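Glutathione S-transferase (Lodderomyces elongisporus, PDB 4IVF) binds two glutathione molecules per subunit and probably acts as a glutathione transferase of the Ure2p-like group. Local coordinates at residues 174-185 / 204-214. Sequence-based numbering, arbitrary orientation.
With GSH (glutathione), chain T.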
ATOM      1  N   TYR F 174       0.668 -19.746   3.277  1.00 22.23           N
ATOM      2  CA  TYR F 174       0.191 -18.424   3.671  1.00 24.71           C
ATOM      3  C   TYR F 174       1.367 -17.467   3.657  1.00 13.99           C
ATOM      4  O   TYR F 174       2.475 -17.820   4.052  1.00 17.77           O
ATOM      5  CB  TYR F 174      -0.431 -18.448   5.068  1.00 24.67           C
ATOM      6  CG  TYR F 174      -1.725 -19.219   5.156  1.00 19.80           C
ATOM      7  CD1 TYR F 174      -2.840 -18.828   4.421  1.00 14.44           C
ATOM      8  CD2 TYR F 174      -1.842 -20.332   5.989  1.00 16.13           C
ATOM      9  CE1 TYR F 174      -4.035 -19.528   4.504  1.00 14.97           C
ATOM     10  CE2 TYR F 174      -3.032 -21.041   6.075  1.00 16.68           C
ATOM     11  CZ  TYR F 174      -4.123 -20.628   5.332  1.00 23.67           C
ATOM     12  OH  TYR F 174      -5.312 -21.309   5.416  1.00 22.00           O
ATOM     13  N   THR F 175       1.137 -16.267   3.157  1.00 13.15           N
ATOM     14  CA  THR F 175       2.142 -15.223   3.181  1.00 16.28           C
ATOM     15  C   THR F 175       1.564 -13.983   3.867  1.00 19.30           C
ATOM     16  O   THR F 175       0.421 -14.007   4.349  1.00 13.42           O
ATOM     17  CB  THR F 175       2.570 -14.845   1.758  1.00 18.00           C
ATOM     18  OG1 THR F 175       1.411 -14.446   1.006  1.00 13.93           O
ATOM     19  CG2 THR F 175       3.264 -16.031   1.070  1.00 15.01           C
ATOM     20  N   VAL F 176       2.336 -12.897   3.888  1.00 15.64           N
ATOM     21  CA  VAL F 176       1.867 -11.659   4.504  1.00 13.49           C
ATOM     22  C   VAL F 176       0.647 -11.130   3.748  1.00 16.15           C
ATOM     23  O   VAL F 176      -0.170 -10.406   4.304  1.00 13.67           O
ATOM     24  CB  VAL F 176       2.974 -10.561   4.565  1.00 15.87           C
ATOM     25  CG1 VAL F 176       4.058 -10.925   5.574  1.00 12.78           C
ATOM     26  CG2 VAL F 176       3.588 -10.326   3.193  1.00 17.85           C
ATOM     27  N   ALA F 177       0.523 -11.494   2.476  1.00 14.73           N
ATOM     28  CA  ALA F 177      -0.615 -11.025   1.702  1.00 18.21           C
ATOM     29  C   ALA F 177      -1.916 -11.597   2.273  1.00 15.56           C
ATOM     30  O   ALA F 177      -2.897 -10.880   2.427  1.00 16.69           O
ATOM     31  CB  ALA F 177      -0.453 -11.372   0.227  1.00 13.80           C
ATOM     32  N   ASP F 178      -1.913 -12.880   2.613  1.00 15.93           N
ATOM     33  CA  ASP F 178      -3.083 -13.491   3.245  1.00 16.44           C
ATOM     34  C   ASP F 178      -3.366 -12.862   4.611  1.00 15.63           C
ATOM     35  O   ASP F 178      -4.506 -12.559   4.950  1.00 16.48           O
ATOM     36  CB  ASP F 178      -2.885 -15.000   3.412  1.00 16.62           C
ATOM     37  CG  ASP F 178      -2.568 -15.697   2.106  1.00 15.52           C
ATOM     38  OD1 ASP F 178      -1.383 -15.737   1.718  1.00 14.71           O
ATOM     39  OD2 ASP F 178      -3.505 -16.204   1.462  1.00 24.84           O
ATOM     40  N   PHE F 179      -2.326 -12.678   5.410  1.00 13.21           N
ATOM     41  CA  PHE F 179      -2.540 -12.148   6.745  1.00 13.22           C
ATOM     42  C   PHE F 179      -3.027 -10.710   6.712  1.00 10.88           C
ATOM     43  O   PHE F 179      -3.849 -10.319   7.527  1.00 14.32           O
ATOM     44  CB  PHE F 179      -1.307 -12.357   7.614  1.00 16.35           C
ATOM     45  CG  PHE F 179      -1.010 -13.808   7.865  1.00 17.85           C
ATOM     46  CD1 PHE F 179      -1.900 -14.587   8.587  1.00 13.53           C
ATOM     47  CD2 PHE F 179       0.129 -14.403   7.348  1.00 17.52           C
ATOM     48  CE1 PHE F 179      -1.655 -15.930   8.816  1.00 16.58           C
ATOM     49  CE2 PHE F 179       0.384 -15.739   7.563  1.00 17.05           C
ATOM     50  CZ  PHE F 179      -0.515 -16.514   8.302  1.00 16.47           C
ATOM     51  N   ALA F 180      -2.556  -9.945   5.735  1.00 16.41           N
ATOM     52  CA  ALA F 180      -3.047  -8.585   5.503  1.00 13.84           C
ATOM     53  C   ALA F 180      -4.534  -8.563   5.192  1.00 14.37           C
ATOM     54  O   ALA F 180      -5.289  -7.788   5.789  1.00 11.70           O
ATOM     55  CB  ALA F 180      -2.263  -7.913   4.372  1.00 12.90           C
ATOM     56  N   LEU F 181      -4.956  -9.396   4.243  1.00  9.48           N
ATOM     57  CA  LEU F 181      -6.361  -9.439   3.845  1.00  9.34           C
ATOM     58  C   LEU F 181      -7.251  -9.873   5.020  1.00 10.69           C
ATOM     59  O   LEU F 181      -8.357  -9.355   5.226  1.00 10.24           O
ATOM     60  CB  LEU F 181      -6.550 -10.377   2.640  1.00  9.45           C
ATOM     61  CG  LEU F 181      -8.002 -10.495   2.155  1.00  9.49           C
ATOM     62  CD1 LEU F 181      -8.510  -9.155   1.662  1.00  9.01           C
ATOM     63  CD2 LEU F 181      -8.156 -11.561   1.080  1.00  9.86           C
ATOM     64  N   LEU F 182      -6.738 -10.813   5.800  1.00 10.33           N
ATOM     65  CA  LEU F 182      -7.475 -11.423   6.904  1.00 11.83           C
ATOM     66  C   LEU F 182      -7.955 -10.402   7.948  1.00 13.58           C
ATOM     67  O   LEU F 182      -9.058 -10.520   8.484  1.00 12.36           O
ATOM     68  CB  LEU F 182      -6.592 -12.484   7.570  1.00 11.70           C
ATOM     69  CG  LEU F 182      -7.186 -13.303   8.709  1.00 13.53           C
ATOM     70  CD1 LEU F 182      -8.452 -14.012   8.241  1.00 14.11           C
ATOM     71  CD2 LEU F 182      -6.163 -14.291   9.249  1.00 14.60           C
ATOM     72  N   GLY F 183      -7.123  -9.404   8.240  1.00 14.25           N
ATOM     73  CA  GLY F 183      -7.483  -8.399   9.224  1.00 12.58           C
ATOM     74  C   GLY F 183      -8.782  -7.710   8.847  1.00 11.59           C
ATOM     75  O   GLY F 183      -9.634  -7.504   9.699  1.00 13.87           O
ATOM     76  N   TRP F 184      -8.929  -7.381   7.561  1.00 10.07           N
ATOM     77  CA  TRP F 184     -10.083  -6.655   7.038  1.00  9.62           C
ATOM     78  C   TRP F 184     -11.268  -7.536   6.682  1.00 18.79           C
ATOM     79  O   TRP F 184     -12.422  -7.090   6.749  1.00 14.70           O
ATOM     80  CB  TRP F 184      -9.682  -5.826   5.820  1.00  9.00           C
ATOM     81  CG  TRP F 184      -9.048  -4.515   6.209  1.00 22.75           C
ATOM     82  CD1 TRP F 184      -7.718  -4.261   6.383  1.00  8.92           C
ATOM     83  CD2 TRP F 184      -9.732  -3.289   6.486  1.00 16.82           C
ATOM     84  NE1 TRP F 184      -7.529  -2.944   6.755  1.00 16.23           N
ATOM     85  CE2 TRP F 184      -8.751  -2.327   6.824  1.00 15.88           C
ATOM     86  CE3 TRP F 184     -11.080  -2.904   6.469  1.00 14.53           C
ATOM     87  CZ2 TRP F 184      -9.075  -1.004   7.141  1.00 14.13           C
ATOM     88  CZ3 TRP F 184     -11.405  -1.583   6.794  1.00 16.25           C
ATOM     89  CH2 TRP F 184     -10.406  -0.653   7.128  1.00  9.07           C
ATOM     90  N   ALA F 185     -10.986  -8.775   6.284  1.00 21.26           N
ATOM     91  CA  ALA F 185     -12.044  -9.745   5.999  1.00 17.47           C
ATOM     92  C   ALA F 185     -12.856  -9.964   7.274  1.00 17.91           C
ATOM     93  O   ALA F 185     -14.068 -10.156   7.243  1.00 17.79           O
ATOM     94  CB  ALA F 185     -11.443 -11.062   5.514  1.00 10.91           C
ATOM     95  N   TRP F 204     -10.978 -20.288   2.533  1.00 14.84           N
ATOM     96  CA  TRP F 204      -9.719 -19.671   2.918  1.00 20.41           C
ATOM     97  C   TRP F 204      -9.881 -18.981   4.280  1.00 24.36           C
ATOM     98  O   TRP F 204      -9.076 -19.187   5.201  1.00 26.15           O
ATOM     99  CB  TRP F 204      -9.309 -18.681   1.822  1.00 17.63           C
ATOM    100  CG  TRP F 204      -8.252 -17.668   2.182  1.00 14.73           C
ATOM    101  CD1 TRP F 204      -6.909 -17.793   2.010  1.00 20.20           C
ATOM    102  CD2 TRP F 204      -8.468 -16.359   2.725  1.00 14.04           C
ATOM    103  NE1 TRP F 204      -6.269 -16.651   2.430  1.00 17.95           N
ATOM    104  CE2 TRP F 204      -7.204 -15.759   2.879  1.00 15.47           C
ATOM    105  CE3 TRP F 204      -9.612 -15.643   3.114  1.00 13.42           C
ATOM    106  CZ2 TRP F 204      -7.043 -14.472   3.404  1.00 15.45           C
ATOM    107  CZ3 TRP F 204      -9.448 -14.368   3.647  1.00 16.48           C
ATOM    108  CH2 TRP F 204      -8.176 -13.796   3.777  1.00 11.89           C
ATOM    109  N   TYR F 205     -10.945 -18.195   4.414  1.00 14.01           N
ATOM    110  CA  TYR F 205     -11.247 -17.521   5.676  1.00 17.24           C
ATOM    111  C   TYR F 205     -11.468 -18.514   6.823  1.00 17.97           C
ATOM    112  O   TYR F 205     -10.877 -18.379   7.899  1.00 17.54           O
ATOM    113  CB  TYR F 205     -12.474 -16.613   5.511  1.00 20.63           C
ATOM    114  CG  TYR F 205     -12.794 -15.768   6.738  1.00 20.95           C
ATOM    115  CD1 TYR F 205     -12.000 -14.681   7.083  1.00 17.92           C
ATOM    116  CD2 TYR F 205     -13.885 -16.055   7.538  1.00 24.56           C
ATOM    117  CE1 TYR F 205     -12.282 -13.906   8.194  1.00 19.37           C
ATOM    118  CE2 TYR F 205     -14.180 -15.286   8.636  1.00 29.98           C
ATOM    119  CZ  TYR F 205     -13.366 -14.213   8.968  1.00 24.38           C
ATOM    120  OH  TYR F 205     -13.652 -13.448  10.069  1.00 20.21           O
ATOM    121  N   ASP F 206     -12.313 -19.513   6.583  1.00 15.58           N
ATOM    122  CA  ASP F 206     -12.618 -20.516   7.605  1.00 20.73           C
ATOM    123  C   ASP F 206     -11.359 -21.272   8.036  1.00 21.33           C
ATOM    124  O   ASP F 206     -11.198 -21.613   9.216  1.00 20.26           O
ATOM    125  CB  ASP F 206     -13.690 -21.517   7.125  1.00 17.46           C
ATOM    126  CG  ASP F 206     -15.047 -20.865   6.869  1.00 35.17           C
ATOM    127  OD1 ASP F 206     -15.316 -19.773   7.424  1.00 32.40           O
ATOM    128  OD2 ASP F 206     -15.852 -21.456   6.106  1.00 36.84           O
ATOM    129  N   SER F 207     -10.481 -21.545   7.076  1.00 19.94           N
ATOM    130  CA  SER F 207      -9.228 -22.242   7.365  1.00 22.29           C
ATOM    131  C   SER F 207      -8.309 -21.433   8.283  1.00 21.61           C
ATOM    132  O   SER F 207      -7.712 -21.976   9.219  1.00 22.10           O
ATOM    133  CB  SER F 207      -8.499 -22.586   6.070  1.00 20.19           C
ATOM    134  OG  SER F 207      -9.130 -23.675   5.428  1.00 25.43           O
ATOM    135  N   LEU F 208      -8.195 -20.139   8.010  1.00 15.96           N
ATOM    136  CA  LEU F 208      -7.347 -19.275   8.829  1.00 22.62           C
ATOM    137  C   LEU F 208      -7.841 -19.124  10.277  1.00 22.40           C
ATOM    138  O   LEU F 208      -7.039 -19.113  11.213  1.00 21.27           O
ATOM    139  CB  LEU F 208      -7.161 -17.914   8.157  1.00 19.85           C
ATOM    140  CG  LEU F 208      -6.154 -18.000   7.012  1.00 19.76           C
ATOM    141  CD1 LEU F 208      -6.371 -16.912   5.976  1.00 13.56           C
ATOM    142  CD2 LEU F 208      -4.750 -17.907   7.583  1.00 23.40           C
ATOM    143  N   LEU F 209      -9.154 -19.042  10.470  1.00 20.70           N
ATOM    144  CA  LEU F 209      -9.688 -18.845  11.816  1.00 17.50           C
ATOM    145  C   LEU F 209      -9.541 -20.093  12.665  1.00 22.12           C
ATOM    146  O   LEU F 209      -9.752 -20.052  13.875  1.00 25.72           O
ATOM    147  CB  LEU F 209     -11.151 -18.464  11.773  1.00 20.92           C
ATOM    148  CG  LEU F 209     -11.550 -17.157  11.113  1.00 25.68           C
ATOM    149  CD1 LEU F 209     -13.058 -17.123  11.118  1.00 24.41           C
ATOM    150  CD2 LEU F 209     -10.992 -15.987  11.879  1.00 25.46           C
ATOM    151  N   LYS F 210      -9.179 -21.204  12.034  1.00 18.65           N
ATOM    152  CA  LYS F 210      -8.981 -22.444  12.765  1.00 21.67           C
ATOM    153  C   LYS F 210      -7.605 -22.458  13.409  1.00 22.10           C
ATOM    154  O   LYS F 210      -7.361 -23.217  14.335  1.00 29.05           O
ATOM    155  CB  LYS F 210      -9.132 -23.658  11.845  1.00 30.81           C
ATOM    156  CG  LYS F 210     -10.538 -23.916  11.356  1.00 31.92           C
ATOM    157  CD  LYS F 210     -10.594 -25.241  10.608  1.00 39.62           C
ATOM    158  CE  LYS F 210     -12.026 -25.688  10.360  1.00 43.47           C
ATOM    159  NZ  LYS F 210     -12.072 -27.066   9.793  1.00 51.49           N
ATOM    160  N   LEU F 211      -6.712 -21.610  12.915  1.00 22.67           N
ATOM    161  CA  LEU F 211      -5.353 -21.534  13.444  1.00 26.46           C
ATOM    162  C   LEU F 211      -5.343 -20.820  14.787  1.00 29.95           C
ATOM    163  O   LEU F 211      -5.864 -19.707  14.912  1.00 28.70           O
ATOM    164  CB  LEU F 211      -4.430 -20.791  12.475  1.00 27.05           C
ATOM    165  CG  LEU F 211      -4.472 -21.165  10.992  1.00 29.31           C
ATOM    166  CD1 LEU F 211      -3.316 -20.507  10.257  1.00 27.91           C
ATOM    167  CD2 LEU F 211      -4.456 -22.666  10.796  1.00 31.65           C
ATOM    168  N   PRO F 212      -4.756 -21.465  15.803  1.00 31.53           N
ATOM    169  CA  PRO F 212      -4.639 -20.882  17.143  1.00 28.82           C
ATOM    170  C   PRO F 212      -3.922 -19.520  17.146  1.00 23.04           C
ATOM    171  O   PRO F 212      -4.353 -18.635  17.870  1.00 24.25           O
ATOM    172  CB  PRO F 212      -3.822 -21.931  17.905  1.00 32.64           C
ATOM    173  CG  PRO F 212      -4.104 -23.208  17.194  1.00 34.04           C
ATOM    174  CD  PRO F 212      -4.240 -22.843  15.749  1.00 31.35           C
ATOM    175  N   ALA F 213      -2.870 -19.348  16.348  1.00 20.30           N
ATOM    176  CA  ALA F 213      -2.180 -18.055  16.276  1.00 21.46           C
ATOM    177  C   ALA F 213      -3.061 -16.942  15.707  1.00 26.49           C
ATOM    178  O   ALA F 213      -2.877 -15.770  16.032  1.00 25.66           O
ATOM    179  CB  ALA F 213      -0.913 -18.163  15.477  1.00 18.87           C
ATOM    180  N   VAL F 214      -4.005 -17.297  14.844  1.00 26.68           N
ATOM    181  CA  VAL F 214      -4.898 -16.286  14.286  1.00 28.08           C
ATOM    182  C   VAL F 214      -5.902 -15.859  15.353  1.00 28.54           C
ATOM    183  O   VAL F 214      -6.096 -14.668  15.597  1.00 25.94           O
ATOM    184  CB  VAL F 214      -5.630 -16.791  13.023  1.00 23.59           C
ATOM    185  CG1 VAL F 214      -6.818 -15.913  12.705  1.00 15.17           C
ATOM    186  CG2 VAL F 214      -4.669 -16.848  11.831  1.00 17.54           C
TER
HETATM  187  N1  GSH T 301      -9.100   9.057  10.071  1.00 37.65           N
HETATM  188  CA1 GSH T 301     -10.192   8.131   9.897  1.00 45.55           C
HETATM  189  C1  GSH T 301     -11.320   8.806   9.242  1.00 52.02           C
HETATM  190  O11 GSH T 301     -11.190   9.983   8.833  1.00 51.66           O
HETATM  191  O12 GSH T 301     -12.406   8.210   9.071  1.00 51.17           O
HETATM  192  CB1 GSH T 301     -10.592   7.473  11.222  1.00 32.55           C
HETATM  193  CG1 GSH T 301     -11.074   6.087  10.997  1.00 24.80           C
HETATM  194  CD1 GSH T 301      -9.952   5.120  10.615  1.00 22.50           C
HETATM  195  OE1 GSH T 301      -8.768   5.349  10.909  1.00 24.17           O
HETATM  196  N2  GSH T 301     -10.261   3.847   9.865  1.00 22.62           N
HETATM  197  CA2 GSH T 301      -9.184   2.940   9.501  1.00 22.61           C
HETATM  198  C2  GSH T 301      -8.990   2.961   8.010  1.00 22.55           C
HETATM  199  O2  GSH T 301      -9.946   3.169   7.276  1.00 23.25           O
HETATM  200  CB2 GSH T 301      -9.531   1.573   9.886  1.00 28.19           C
HETATM  201  SG2 GSH T 301      -9.937   1.492  11.595  1.00 38.23           S
HETATM  202  N3  GSH T 301      -7.682   2.721   7.425  1.00 21.61           N
HETATM  203  CA3 GSH T 301      -7.551   2.745   5.982  1.00 27.23           C
HETATM  204  C3  GSH T 301      -6.519   1.787   5.540  1.00 30.36           C
HETATM  205  O31 GSH T 301      -6.264   0.752   6.204  1.00 22.41           O
HETATM  206  O32 GSH T 301      -5.883   2.033   4.478  1.00 34.89           O
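Asp-178 OD2 accepts two N-H groups, from the indole of Trp-204 and from the backbone of Leu-169. The NE1-to-OD2 bond from Trp-204 is 3.0 Å long, bent to 153° at the hydrogen, and falls on the anti lone pair. The other oxygen, OD1, takes Thr-175 N at 2.9 Å in a nearly straight bond. Thr-175 OG1 accepts a weak bond from Ala-177 N. Together Thr-175 and Asp-178 form the capping box that starts helix 176-185, the N-capping motif well known in the C-terminal domain of glutathione transferases.

The Trp-204 indole lies obliquely against helix 176-185, a knob among Asp-178, Leu-181, Leu-182 and Ala-185. Its CG stands anti to the backbone N (chi1 164°), which sends the six-membered ring toward Leu-181, where CH2 meets CD2 at 3.5 Å. The Leu-208 methyls serve two rings. CD2 sits over the centre of the Tyr-174 ring, 3.6 Å from the centroid, in a CH-pi contact. CD1 covers the rim of one indole face.

Leu-182 is the reciprocal knob. Its CD1 touches Tyr-205 CD1 at 3.8 Å, while CD2 meets Val-214 CG1 tip to tip at 3.9 Å. Helix 176-185 and the segment 204-209 cross at -95°, nearly at right angles.

On the same helix, Trp-184 reaches the bound glutathione, with CZ2 3.4 Å from O31, and bonds Asn-17 through NE1. The buried carboxylate thus ties the helix start, the loop at Leu-169 and helix 199-209 together. Its three N-H partners would probably favour the charged form.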